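Local coordinates for protein amine Dehydrogenase (Pseudomonas putida, PDB 1JMX) that binds two c-type hemes and probably passes electrons through them, as the alpha subunit of a quinohemoprotein amine dehydrogenase, at residues 63-68 against 231-236; 341-346 against 400-405; 419-424 against 463-468. All blocks are in the same frame, centred on the assembly; numbering follows the deposited sequence.

Contact 1: 63-68 against 231-236; sequences YLADKQ and ILYNGY
Asp66, near the end of helix 54-67, reaches across to Tyr233 and Asn234, where strand 223-233 ends. From CB the chain turns at chi1 -77°, bringing CG to 3.8 Å from Asn234 N. At the tip the two oxygens divide the work. OD1 accepts a nearly straight hydrogen bond from Asn234 N, at 3.1 Å and 174°. The donor stands well above the carboxylate plane. OD1 also rests 3.7 Å from Tyr233 CA and lies near the plane of the Tyr233 ring, at its edge. OD2 is turned to another partner, a salt bridge with Lys62 on the same helix. The preceding residue of the helix adds apolar contact: Ala65 CB meets Tyr233 CD2 at 3.9 Å, oblique to the ring. Ala65 O lies 3.8 Å from Asn234 CB. Asn234 and Gly235 both have positive phi, as in a type I' turn, and Tyr236 N bonds back to Tyr233 O. This tight hairpin joins strands 223-233 and 237-244 of the eight-stranded antiparallel barrel. The contact thus sets the end of a heme-domain helix on a barrel hairpin, with Pro34 of helix 34-48 touching both Ala65 and Tyr233.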
ATOM      1  N   TYR A  63      21.386  -4.479  20.145  1.00 15.92           N
ATOM      2  CA  TYR A  63      21.533  -3.620  21.312  1.00 15.22           C
ATOM      3  C   TYR A  63      20.233  -2.910  21.681  1.00 14.29           C
ATOM      4  O   TYR A  63      19.805  -2.932  22.833  1.00 13.95           O
ATOM      5  CB  TYR A  63      22.646  -2.583  21.076  1.00 15.78           C
ATOM      6  CG  TYR A  63      22.833  -1.629  22.234  1.00 17.53           C
ATOM      7  CD1 TYR A  63      22.341  -0.319  22.179  1.00 18.71           C
ATOM      8  CD2 TYR A  63      23.455  -2.049  23.413  1.00 18.53           C
ATOM      9  CE1 TYR A  63      22.459   0.542  23.273  1.00 19.33           C
ATOM     10  CE2 TYR A  63      23.579  -1.193  24.514  1.00 18.98           C
ATOM     11  CZ  TYR A  63      23.076   0.098  24.439  1.00 19.91           C
ATOM     12  OH  TYR A  63      23.173   0.926  25.537  1.00 21.95           O
ATOM     13  N   LEU A  64      19.597  -2.296  20.697  1.00 13.98           N
ATOM     14  CA  LEU A  64      18.360  -1.564  20.943  1.00 13.57           C
ATOM     15  C   LEU A  64      17.152  -2.461  21.213  1.00 13.09           C
ATOM     16  O   LEU A  64      16.302  -2.124  22.024  1.00 12.69           O
ATOM     17  CB  LEU A  64      18.098  -0.608  19.785  1.00 12.40           C
ATOM     18  CG  LEU A  64      19.208   0.433  19.640  1.00 11.61           C
ATOM     19  CD1 LEU A  64      19.126   1.110  18.291  1.00 11.72           C
ATOM     20  CD2 LEU A  64      19.119   1.435  20.782  1.00 10.53           C
ATOM     21  N   ALA A  65      17.114  -3.624  20.573  1.00 13.35           N
ATOM     22  CA  ALA A  65      16.018  -4.569  20.747  1.00 13.77           C
ATOM     23  C   ALA A  65      15.990  -5.150  22.164  1.00 14.98           C
ATOM     24  O   ALA A  65      14.928  -5.444  22.699  1.00 15.45           O
ATOM     25  CB  ALA A  65      16.115  -5.680  19.710  1.00 12.91           C
ATOM     26  N   ASP A  66      17.164  -5.317  22.760  1.00 16.21           N
ATOM     27  CA  ASP A  66      17.278  -5.842  24.116  1.00 17.37           C
ATOM     28  C   ASP A  66      16.995  -4.749  25.136  1.00 18.11           C
ATOM     29  O   ASP A  66      16.223  -4.954  26.063  1.00 20.42           O
ATOM     30  CB  ASP A  66      18.678  -6.404  24.365  1.00 16.48           C
ATOM     31  CG  ASP A  66      18.901  -7.759  23.726  1.00 18.88           C
ATOM     32  OD1 ASP A  66      18.214  -8.129  22.748  1.00 19.74           O
ATOM     33  OD2 ASP A  66      19.797  -8.467  24.210  1.00 22.47           O
ATOM     34  N   LYS A  67      17.625  -3.588  24.959  1.00 19.70           N
ATOM     35  CA  LYS A  67      17.450  -2.449  25.866  1.00 20.79           C
ATOM     36  C   LYS A  67      16.032  -1.877  25.852  1.00 21.25           C
ATOM     37  O   LYS A  67      15.429  -1.630  26.904  1.00 20.96           O
ATOM     38  CB  LYS A  67      18.440  -1.332  25.508  1.00 22.28           C
ATOM     39  CG  LYS A  67      19.533  -1.100  26.540  1.00 25.40           C
ATOM     40  CD  LYS A  67      20.322  -2.391  26.810  1.00 29.41           C
ATOM     41  CE  LYS A  67      20.872  -3.014  25.514  1.00 29.99           C
ATOM     42  NZ  LYS A  67      21.451  -4.401  25.644  1.00 29.19           N
ATOM     43  N   GLN A  68      15.514  -1.654  24.648  1.00 21.44           N
ATOM     44  CA  GLN A  68      14.185  -1.087  24.472  1.00 19.76           C
ATOM     45  C   GLN A  68      13.280  -1.947  23.603  1.00 17.97           C
ATOM     46  O   GLN A  68      12.991  -1.623  22.452  1.00 17.12           O
ATOM     47  CB  GLN A  68      14.313   0.319  23.897  1.00 19.92           C
ATOM     48  CG  GLN A  68      14.994   1.296  24.843  1.00 21.65           C
ATOM     49  CD  GLN A  68      15.840   2.305  24.108  1.00 22.07           C
ATOM     50  OE1 GLN A  68      16.951   2.624  24.532  1.00 24.44           O
ATOM     51  NE2 GLN A  68      15.334   2.798  22.990  1.00 21.43           N
ATOM     52  N   ILE A 231      19.240 -16.069  16.405  1.00 18.11           N
ATOM     53  CA  ILE A 231      19.619 -15.088  17.408  1.00 18.94           C
ATOM     54  C   ILE A 231      18.386 -14.936  18.273  1.00 18.33           C
ATOM     55  O   ILE A 231      17.269 -15.175  17.822  1.00 18.70           O
ATOM     56  CB  ILE A 231      19.979 -13.706  16.788  1.00 21.10           C
ATOM     57  CG1 ILE A 231      21.170 -13.847  15.838  1.00 23.92           C
ATOM     58  CG2 ILE A 231      20.362 -12.705  17.894  1.00 21.47           C
ATOM     59  CD1 ILE A 231      21.649 -12.529  15.236  1.00 27.95           C
ATOM     60  N   LEU A 232      18.597 -14.533  19.515  1.00 17.73           N
ATOM     61  CA  LEU A 232      17.508 -14.359  20.453  1.00 18.31           C
ATOM     62  C   LEU A 232      17.529 -12.920  20.975  1.00 18.51           C
ATOM     63  O   LEU A 232      18.522 -12.471  21.558  1.00 19.18           O
ATOM     64  CB  LEU A 232      17.659 -15.382  21.588  1.00 17.75           C
ATOM     65  CG  LEU A 232      16.571 -15.739  22.605  1.00 19.29           C
ATOM     66  CD1 LEU A 232      16.828 -15.054  23.924  1.00 19.89           C
ATOM     67  CD2 LEU A 232      15.184 -15.456  22.072  1.00 18.92           C
ATOM     68  N   TYR A 233      16.446 -12.197  20.696  1.00 16.65           N
ATOM     69  CA  TYR A 233      16.274 -10.810  21.115  1.00 14.55           C
ATOM     70  C   TYR A 233      15.349 -10.704  22.310  1.00 14.78           C
ATOM     71  O   TYR A 233      14.347 -11.408  22.393  1.00 15.93           O
ATOM     72  CB  TYR A 233      15.660  -9.978  19.991  1.00 13.69           C
ATOM     73  CG  TYR A 233      16.470  -9.911  18.729  1.00 10.18           C
ATOM     74  CD1 TYR A 233      16.098 -10.641  17.604  1.00 10.21           C
ATOM     75  CD2 TYR A 233      17.583  -9.077  18.638  1.00 10.29           C
ATOM     76  CE1 TYR A 233      16.806 -10.539  16.420  1.00  9.16           C
ATOM     77  CE2 TYR A 233      18.298  -8.966  17.460  1.00  8.45           C
ATOM     78  CZ  TYR A 233      17.903  -9.697  16.354  1.00  9.93           C
ATOM     79  OH  TYR A 233      18.592  -9.578  15.179  1.00  9.27           O
ATOM     80  N   ASN A 234      15.697  -9.822  23.235  1.00 15.15           N
ATOM     81  CA  ASN A 234      14.893  -9.559  24.423  1.00 15.30           C
ATOM     82  C   ASN A 234      14.462 -10.798  25.212  1.00 16.21           C
ATOM     83  O   ASN A 234      13.384 -10.819  25.796  1.00 17.41           O
ATOM     84  CB  ASN A 234      13.673  -8.716  24.034  1.00 16.01           C
ATOM     85  CG  ASN A 234      13.005  -8.054  25.224  1.00 16.46           C
ATOM     86  OD1 ASN A 234      13.615  -7.868  26.269  1.00 17.06           O
ATOM     87  ND2 ASN A 234      11.741  -7.693  25.064  1.00 18.28           N
ATOM     88  N   GLY A 235      15.291 -11.838  25.191  1.00 16.68           N
ATOM     89  CA  GLY A 235      15.000 -13.044  25.946  1.00 16.64           C
ATOM     90  C   GLY A 235      13.909 -13.970  25.451  1.00 16.64           C
ATOM     91  O   GLY A 235      13.726 -15.038  26.031  1.00 17.74           O
ATOM     92  N   TYR A 236      13.187 -13.589  24.397  1.00 16.35           N
ATOM     93  CA  TYR A 236      12.121 -14.440  23.867  1.00 15.35           C
ATOM     94  C   TYR A 236      11.925 -14.346  22.358  1.00 15.47           C
ATOM     95  O   TYR A 236      11.452 -15.300  21.748  1.00 15.34           O
ATOM     96  CB  TYR A 236      10.789 -14.180  24.588  1.00 15.29           C
ATOM     97  CG  TYR A 236      10.052 -12.920  24.167  1.00 16.38           C
ATOM     98  CD1 TYR A 236       8.903 -12.993  23.379  1.00 15.27           C
ATOM     99  CD2 TYR A 236      10.499 -11.662  24.566  1.00 16.37           C
ATOM    100  CE1 TYR A 236       8.214 -11.847  23.003  1.00 17.31           C
ATOM    101  CE2 TYR A 236       9.821 -10.508  24.196  1.00 17.21           C
ATOM    102  CZ  TYR A 236       8.680 -10.606  23.419  1.00 17.08           C
ATOM    103  OH  TYR A 236       7.989  -9.470  23.086  1.00 17.25           O
TER

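Contact 2: 341-346 against 400-405; sequences DAKPGQ and KDANGQ
Pro344 O accepts a hydrogen bond from Ala402 N at 2.9 Å, with an N-H...O angle of 146° and the donor tilted 32° from the carbonyl plane. The Pro344 ring lies over the start of the opposite loop. Its CB is 3.6 Å from Lys400 O, and its CG is 3.6 Å from Ala402 N. The Asp401 side chain touches through CB, 3.3 Å from Pro344 O and 3.7 Å from Gly345 CA. Gly345 has backbone angles that suit glycine and put its bare CA against that CB. The Asp401 carboxylate turns back into its own loop. OD1 takes a bond from Gln405 N on its syn side, somewhat out of the carboxylate plane, and a weak one from Asn403 N. These bonds brace the type I turn from Asp401 to Gly404, in the loop between strands 391-400 and 406-420. Toward solvent, Ala402 CB lies 4.0 Å from Lys343 CD. The amine of Lys400 is directed elsewhere, to a salt bridge with Glu366. The contact joins two domains of the E-set kind at the protein surface. Its chemistry is one main-chain bond edged by small aliphatic contacts, which suggests that the fit rests on backbone shape more than on paired charges.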
ATOM      1  N   ASP A 341     -19.573 -47.852  13.223  1.00 42.13           N
ATOM      2  CA  ASP A 341     -20.542 -47.515  14.255  1.00 43.42           C
ATOM      3  C   ASP A 341     -20.039 -46.418  15.201  1.00 42.57           C
ATOM      4  O   ASP A 341     -20.828 -45.869  15.985  1.00 42.69           O
ATOM      5  CB  ASP A 341     -20.871 -48.787  15.058  1.00 46.56           C
ATOM      6  CG  ASP A 341     -22.126 -48.640  15.917  1.00 49.93           C
ATOM      7  OD1 ASP A 341     -23.240 -48.878  15.390  1.00 51.84           O
ATOM      8  OD2 ASP A 341     -22.006 -48.303  17.123  1.00 51.98           O
ATOM      9  N   ALA A 342     -18.739 -46.109  15.135  1.00 41.08           N
ATOM     10  CA  ALA A 342     -18.136 -45.085  15.995  1.00 39.47           C
ATOM     11  C   ALA A 342     -18.901 -43.772  15.878  1.00 38.67           C
ATOM     12  O   ALA A 342     -19.100 -43.266  14.770  1.00 39.48           O
ATOM     13  CB  ALA A 342     -16.665 -44.880  15.629  1.00 38.87           C
ATOM     14  N   LYS A 343     -19.385 -43.262  17.009  1.00 37.46           N
ATOM     15  CA  LYS A 343     -20.145 -42.012  17.034  1.00 37.22           C
ATOM     16  C   LYS A 343     -19.283 -40.818  16.652  1.00 35.71           C
ATOM     17  O   LYS A 343     -18.150 -40.683  17.109  1.00 34.43           O
ATOM     18  CB  LYS A 343     -20.757 -41.775  18.417  1.00 39.30           C
ATOM     19  CG  LYS A 343     -22.007 -42.601  18.722  1.00 43.15           C
ATOM     20  CD  LYS A 343     -23.193 -42.192  17.829  1.00 46.69           C
ATOM     21  CE  LYS A 343     -24.486 -42.942  18.199  1.00 47.96           C
ATOM     22  NZ  LYS A 343     -25.018 -42.570  19.553  1.00 48.90           N
ATOM     23  N   PRO A 344     -19.821 -39.922  15.818  1.00 34.94           N
ATOM     24  CA  PRO A 344     -19.078 -38.733  15.389  1.00 34.21           C
ATOM     25  C   PRO A 344     -18.830 -37.764  16.553  1.00 33.36           C
ATOM     26  O   PRO A 344     -19.714 -37.527  17.369  1.00 33.78           O
ATOM     27  CB  PRO A 344     -20.002 -38.129  14.331  1.00 34.04           C
ATOM     28  CG  PRO A 344     -21.366 -38.492  14.830  1.00 34.48           C
ATOM     29  CD  PRO A 344     -21.172 -39.938  15.229  1.00 35.20           C
ATOM     30  N   GLY A 345     -17.608 -37.249  16.653  1.00 32.43           N
ATOM     31  CA  GLY A 345     -17.278 -36.314  17.715  1.00 30.80           C
ATOM     32  C   GLY A 345     -15.790 -36.302  17.994  1.00 30.21           C
ATOM     33  O   GLY A 345     -15.045 -37.129  17.461  1.00 28.86           O
ATOM     34  N   GLN A 346     -15.354 -35.375  18.838  1.00 31.13           N
ATOM     35  CA  GLN A 346     -13.941 -35.270  19.175  1.00 32.60           C
ATOM     36  C   GLN A 346     -13.550 -36.310  20.238  1.00 32.13           C
ATOM     37  O   GLN A 346     -14.341 -36.663  21.112  1.00 32.60           O
ATOM     38  CB  GLN A 346     -13.590 -33.843  19.647  1.00 33.51           C
ATOM     39  CG  GLN A 346     -13.821 -32.710  18.621  1.00 34.77           C
ATOM     40  CD  GLN A 346     -12.627 -32.439  17.681  1.00 36.41           C
ATOM     41  OE1 GLN A 346     -11.501 -32.901  17.914  1.00 35.93           O
ATOM     42  NE2 GLN A 346     -12.877 -31.669  16.617  1.00 36.00           N
ATOM     43  N   LYS A 400     -21.329 -32.755  12.016  1.00 25.35           N
ATOM     44  CA  LYS A 400     -22.032 -32.655  13.281  1.00 27.72           C
ATOM     45  C   LYS A 400     -21.717 -33.873  14.108  1.00 27.64           C
ATOM     46  O   LYS A 400     -21.591 -34.978  13.575  1.00 28.58           O
ATOM     47  CB  LYS A 400     -23.544 -32.545  13.065  1.00 29.41           C
ATOM     48  CG  LYS A 400     -24.007 -31.167  12.622  1.00 30.02           C
ATOM     49  CD  LYS A 400     -25.501 -31.029  12.784  1.00 31.71           C
ATOM     50  CE  LYS A 400     -25.956 -29.581  12.585  1.00 32.94           C
ATOM     51  NZ  LYS A 400     -25.728 -29.081  11.202  1.00 31.35           N
ATOM     52  N   ASP A 401     -21.543 -33.672  15.407  1.00 28.45           N
ATOM     53  CA  ASP A 401     -21.251 -34.792  16.278  1.00 30.82           C
ATOM     54  C   ASP A 401     -22.539 -35.494  16.740  1.00 32.71           C
ATOM     55  O   ASP A 401     -23.650 -35.126  16.310  1.00 32.56           O
ATOM     56  CB  ASP A 401     -20.387 -34.342  17.458  1.00 29.33           C
ATOM     57  CG  ASP A 401     -21.064 -33.318  18.328  1.00 28.17           C
ATOM     58  OD1 ASP A 401     -22.266 -33.050  18.152  1.00 28.76           O
ATOM     59  OD2 ASP A 401     -20.378 -32.792  19.220  1.00 30.79           O
ATOM     60  N   ALA A 402     -22.378 -36.504  17.598  1.00 33.90           N
ATOM     61  CA  ALA A 402     -23.501 -37.282  18.126  1.00 35.17           C
ATOM     62  C   ALA A 402     -24.514 -36.415  18.867  1.00 36.41           C
ATOM     63  O   ALA A 402     -25.691 -36.771  18.964  1.00 36.80           O
ATOM     64  CB  ALA A 402     -22.990 -38.380  19.033  1.00 34.65           C
ATOM     65  N   ASN A 403     -24.054 -35.270  19.371  1.00 38.18           N
ATOM     66  CA  ASN A 403     -24.917 -34.338  20.090  1.00 39.46           C
ATOM     67  C   ASN A 403     -25.563 -33.271  19.198  1.00 39.03           C
ATOM     68  O   ASN A 403     -26.149 -32.310  19.704  1.00 40.20           O
ATOM     69  CB  ASN A 403     -24.141 -33.664  21.224  1.00 41.64           C
ATOM     70  CG  ASN A 403     -23.782 -34.632  22.334  1.00 44.01           C
ATOM     71  OD1 ASN A 403     -24.404 -35.694  22.467  1.00 45.57           O
ATOM     72  ND2 ASN A 403     -22.782 -34.277  23.140  1.00 44.52           N
ATOM     73  N   GLY A 404     -25.457 -33.433  17.881  1.00 38.14           N
ATOM     74  CA  GLY A 404     -26.052 -32.468  16.968  1.00 37.02           C
ATOM     75  C   GLY A 404     -25.346 -31.121  16.904  1.00 35.69           C
ATOM     76  O   GLY A 404     -25.843 -30.176  16.280  1.00 35.52           O
ATOM     77  N   GLN A 405     -24.190 -31.033  17.555  1.00 34.45           N
ATOM     78  CA  GLN A 405     -23.401 -29.810  17.569  1.00 33.63           C
ATOM     79  C   GLN A 405     -22.367 -29.836  16.434  1.00 31.80           C
ATOM     80  O   GLN A 405     -21.945 -30.911  15.989  1.00 29.98           O
ATOM     81  CB  GLN A 405     -22.707 -29.653  18.929  1.00 36.62           C
ATOM     82  CG  GLN A 405     -22.655 -28.198  19.438  1.00 41.09           C
ATOM     83  CD  GLN A 405     -24.047 -27.555  19.527  1.00 43.26           C
ATOM     84  OE1 GLN A 405     -24.962 -28.114  20.151  1.00 44.70           O
ATOM     85  NE2 GLN A 405     -24.217 -26.391  18.877  1.00 43.62           N
TER

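Contact 3: 419-424 against 463-468; sequences EPFNER and NLKVIA
Phe421 and Asn463 both turn CG anti to their backbone N, with chi1 -173° in the phenylalanine, and this brings ring and amide together. Their planes lie 20° apart. The amide meets the ring obliquely: Asn463 OD1 is 3.6 Å from Phe421 CB and about as far from CG and CD2. That same OD1 is hydrogen-bonded to His480, whose ring stacks on Phe421, so amide, ring and imidazole form one cluster. Asn422 tucks CG back between its own N and carbonyl carbon, which lets OD1 cap Ala425 N at the start of helix 423-427. Its ND2 lies 3.1 Å from Asn463 ND2, but these are two donors and form no bond. The two amides stand nearly perpendicular, 89° apart.

The backbones pair as antiparallel neighbours in the sheet of the fourth domain, an E-set family domain, where strand 462-470 runs between 406-420 and 476-484. Glu419 and Lys465 are a hydrogen-bonded pair: Glu419 N to Lys465 O is 2.9 Å, and Lys465 N to Glu419 O is 2.7 Å. Pro420 and Leu464 follow as a non-hydrogen-bonded pair. Phe421 N then bonds to Asn463 O at 3.0 Å, just before the chain turns into the helix.

Glu419, Lys465 and Ile467 share one face of the sheet. The Glu419 chain crosses that of Ile467 at about a right angle, with OE1 3.6 Å from Ile467 CG1. The lysine chain bends at chi3 and leaves NZ 4.2 Å from Glu419 OE1, beyond a salt bridge, so any attraction is probably modest. Pro420 and Leu464 both reach Val431 of helix 430-433. Asn463 also packs on the backbone of another protein chain.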
ATOM      1  N   GLU A 419     -13.085 -19.594 -10.733  1.00 20.17           N
ATOM      2  CA  GLU A 419     -14.194 -19.102 -11.541  1.00 20.50           C
ATOM      3  C   GLU A 419     -14.278 -17.599 -11.385  1.00 20.30           C
ATOM      4  O   GLU A 419     -13.880 -17.066 -10.358  1.00 18.56           O
ATOM      5  CB  GLU A 419     -15.510 -19.706 -11.061  1.00 23.70           C
ATOM      6  CG  GLU A 419     -15.467 -21.203 -10.917  1.00 29.80           C
ATOM      7  CD  GLU A 419     -16.840 -21.807 -10.821  1.00 34.05           C
ATOM      8  OE1 GLU A 419     -17.635 -21.377  -9.940  1.00 36.88           O
ATOM      9  OE2 GLU A 419     -17.121 -22.714 -11.639  1.00 36.94           O
ATOM     10  N   PRO A 420     -14.786 -16.891 -12.410  1.00 19.71           N
ATOM     11  CA  PRO A 420     -14.917 -15.433 -12.353  1.00 18.83           C
ATOM     12  C   PRO A 420     -15.749 -15.066 -11.135  1.00 18.98           C
ATOM     13  O   PRO A 420     -16.768 -15.708 -10.865  1.00 20.70           O
ATOM     14  CB  PRO A 420     -15.682 -15.116 -13.629  1.00 19.49           C
ATOM     15  CG  PRO A 420     -15.206 -16.173 -14.568  1.00 19.37           C
ATOM     16  CD  PRO A 420     -15.238 -17.402 -13.713  1.00 18.63           C
ATOM     17  N   PHE A 421     -15.300 -14.074 -10.374  1.00 18.65           N
ATOM     18  CA  PHE A 421     -16.034 -13.658  -9.189  1.00 18.10           C
ATOM     19  C   PHE A 421     -17.286 -12.857  -9.557  1.00 18.10           C
ATOM     20  O   PHE A 421     -18.309 -12.939  -8.876  1.00 18.54           O
ATOM     21  CB  PHE A 421     -15.139 -12.831  -8.268  1.00 17.31           C
ATOM     22  CG  PHE A 421     -15.772 -12.504  -6.947  1.00 17.95           C
ATOM     23  CD1 PHE A 421     -15.804 -13.451  -5.922  1.00 18.26           C
ATOM     24  CD2 PHE A 421     -16.331 -11.252  -6.721  1.00 18.53           C
ATOM     25  CE1 PHE A 421     -16.383 -13.155  -4.687  1.00 18.44           C
ATOM     26  CE2 PHE A 421     -16.917 -10.943  -5.486  1.00 18.70           C
ATOM     27  CZ  PHE A 421     -16.941 -11.898  -4.468  1.00 18.58           C
ATOM     28  N   ASN A 422     -17.193 -12.068 -10.619  1.00 18.68           N
ATOM     29  CA  ASN A 422     -18.322 -11.260 -11.049  1.00 20.11           C
ATOM     30  C   ASN A 422     -18.432 -11.164 -12.563  1.00 19.91           C
ATOM     31  O   ASN A 422     -17.583 -11.678 -13.297  1.00 18.52           O
ATOM     32  CB  ASN A 422     -18.277  -9.860 -10.405  1.00 21.81           C
ATOM     33  CG  ASN A 422     -16.980  -9.111 -10.685  1.00 23.35           C
ATOM     34  OD1 ASN A 422     -16.396  -9.220 -11.764  1.00 25.08           O
ATOM     35  ND2 ASN A 422     -16.524  -8.341  -9.706  1.00 26.40           N
ATOM     36  N   GLU A 423     -19.505 -10.524 -13.023  1.00 21.11           N
ATOM     37  CA  GLU A 423     -19.754 -10.356 -14.448  1.00 21.06           C
ATOM     38  C   GLU A 423     -18.568  -9.680 -15.118  1.00 21.10           C
ATOM     39  O   GLU A 423     -18.198 -10.008 -16.248  1.00 21.50           O
ATOM     40  CB  GLU A 423     -21.025  -9.528 -14.670  1.00 22.17           C
ATOM     41  N   ARG A 424     -17.956  -8.755 -14.391  1.00 21.92           N
ATOM     42  CA  ARG A 424     -16.815  -8.020 -14.900  1.00 22.59           C
ATOM     43  C   ARG A 424     -15.636  -8.959 -15.185  1.00 22.14           C
ATOM     44  O   ARG A 424     -14.983  -8.840 -16.218  1.00 22.46           O
ATOM     45  CB  ARG A 424     -16.444  -6.909 -13.915  1.00 24.32           C
ATOM     46  N   ASN A 463     -10.275 -10.952 -10.496  1.00 13.58           N
ATOM     47  CA  ASN A 463     -11.171 -11.049  -9.351  1.00 14.09           C
ATOM     48  C   ASN A 463     -11.715 -12.476  -9.453  1.00 14.43           C
ATOM     49  O   ASN A 463     -12.595 -12.762 -10.268  1.00 14.07           O
ATOM     50  CB  ASN A 463     -12.288 -10.008  -9.484  1.00 13.39           C
ATOM     51  CG  ASN A 463     -12.966  -9.713  -8.177  1.00 12.71           C
ATOM     52  OD1 ASN A 463     -12.716 -10.375  -7.176  1.00 14.26           O
ATOM     53  ND2 ASN A 463     -13.832  -8.713  -8.174  1.00 14.64           N
ATOM     54  N   LEU A 464     -11.149 -13.370  -8.648  1.00 14.47           N
ATOM     55  CA  LEU A 464     -11.499 -14.784  -8.690  1.00 14.71           C
ATOM     56  C   LEU A 464     -12.245 -15.423  -7.518  1.00 15.39           C
ATOM     57  O   LEU A 464     -12.160 -14.996  -6.366  1.00 16.03           O
ATOM     58  CB  LEU A 464     -10.233 -15.598  -8.978  1.00 14.07           C
ATOM     59  CG  LEU A 464      -9.447 -15.240 -10.240  1.00 12.85           C
ATOM     60  CD1 LEU A 464      -8.234 -16.144 -10.355  1.00 13.35           C
ATOM     61  CD2 LEU A 464     -10.336 -15.372 -11.476  1.00 13.82           C
ATOM     62  N   LYS A 465     -12.962 -16.488  -7.848  1.00 17.12           N
ATOM     63  CA  LYS A 465     -13.728 -17.265  -6.889  1.00 18.30           C
ATOM     64  C   LYS A 465     -13.001 -18.599  -6.818  1.00 16.55           C
ATOM     65  O   LYS A 465     -12.803 -19.258  -7.834  1.00 16.88           O
ATOM     66  CB  LYS A 465     -15.166 -17.451  -7.384  1.00 20.76           C
ATOM     67  CG  LYS A 465     -16.139 -17.878  -6.306  1.00 25.91           C
ATOM     68  CD  LYS A 465     -17.582 -17.526  -6.667  1.00 30.28           C
ATOM     69  CE  LYS A 465     -18.037 -18.216  -7.957  1.00 33.68           C
ATOM     70  NZ  LYS A 465     -19.527 -18.105  -8.152  1.00 36.79           N
ATOM     71  N   VAL A 466     -12.530 -18.937  -5.628  1.00 16.09           N
ATOM     72  CA  VAL A 466     -11.791 -20.171  -5.401  1.00 16.96           C
ATOM     73  C   VAL A 466     -12.725 -21.297  -4.966  1.00 17.80           C
ATOM     74  O   VAL A 466     -13.264 -21.266  -3.862  1.00 17.07           O
ATOM     75  CB  VAL A 466     -10.697 -19.940  -4.336  1.00 17.29           C
ATOM     76  CG1 VAL A 466     -10.006 -21.240  -3.980  1.00 20.10           C
ATOM     77  CG2 VAL A 466      -9.686 -18.920  -4.852  1.00 17.98           C
ATOM     78  N   ILE A 467     -12.903 -22.291  -5.836  1.00 17.39           N
ATOM     79  CA  ILE A 467     -13.789 -23.420  -5.543  1.00 16.44           C
ATOM     80  C   ILE A 467     -13.051 -24.703  -5.178  1.00 15.27           C
ATOM     81  O   ILE A 467     -12.219 -25.192  -5.940  1.00 13.49           O
ATOM     82  CB  ILE A 467     -14.715 -23.765  -6.749  1.00 18.06           C
ATOM     83  CG1 ILE A 467     -15.281 -22.497  -7.390  1.00 16.48           C
ATOM     84  CG2 ILE A 467     -15.850 -24.692  -6.297  1.00 15.66           C
ATOM     85  CD1 ILE A 467     -16.101 -21.680  -6.479  1.00 15.68           C
ATOM     86  N   ALA A 468     -13.373 -25.235  -4.003  1.00 15.00           N
ATOM     87  CA  ALA A 468     -12.803 -26.491  -3.527  1.00 16.89           C
ATOM     88  C   ALA A 468     -13.940 -27.508  -3.507  1.00 18.18           C
ATOM     89  O   ALA A 468     -15.053 -27.193  -3.087  1.00 18.12           O
ATOM     90  CB  ALA A 468     -12.243 -26.332  -2.125  1.00 17.22           C
TER

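The three contacts follow one another along the chain, and none touches another. Contact 1 is the one on the heme side: the side chain of Ala65 is about 11 Å from a bound heme c and about 8 Å from that of Lys32, which binds heme. It lies on the opposite side of the chain's centre from contacts 2 and 3, with centres about 48 and 45 Å away. Contacts 2 and 3 are closer, about 34 Å between centres and 17 Å between nearest atoms, and strand 406-420 links them, starting beside the loop of contact 2 and ending in contact 3. The side chains of Lys400 and Ile467 are each about 11 Å from a bound nickel ion. Contacts 1 and 2 join different domains, while contact 3 lies within one.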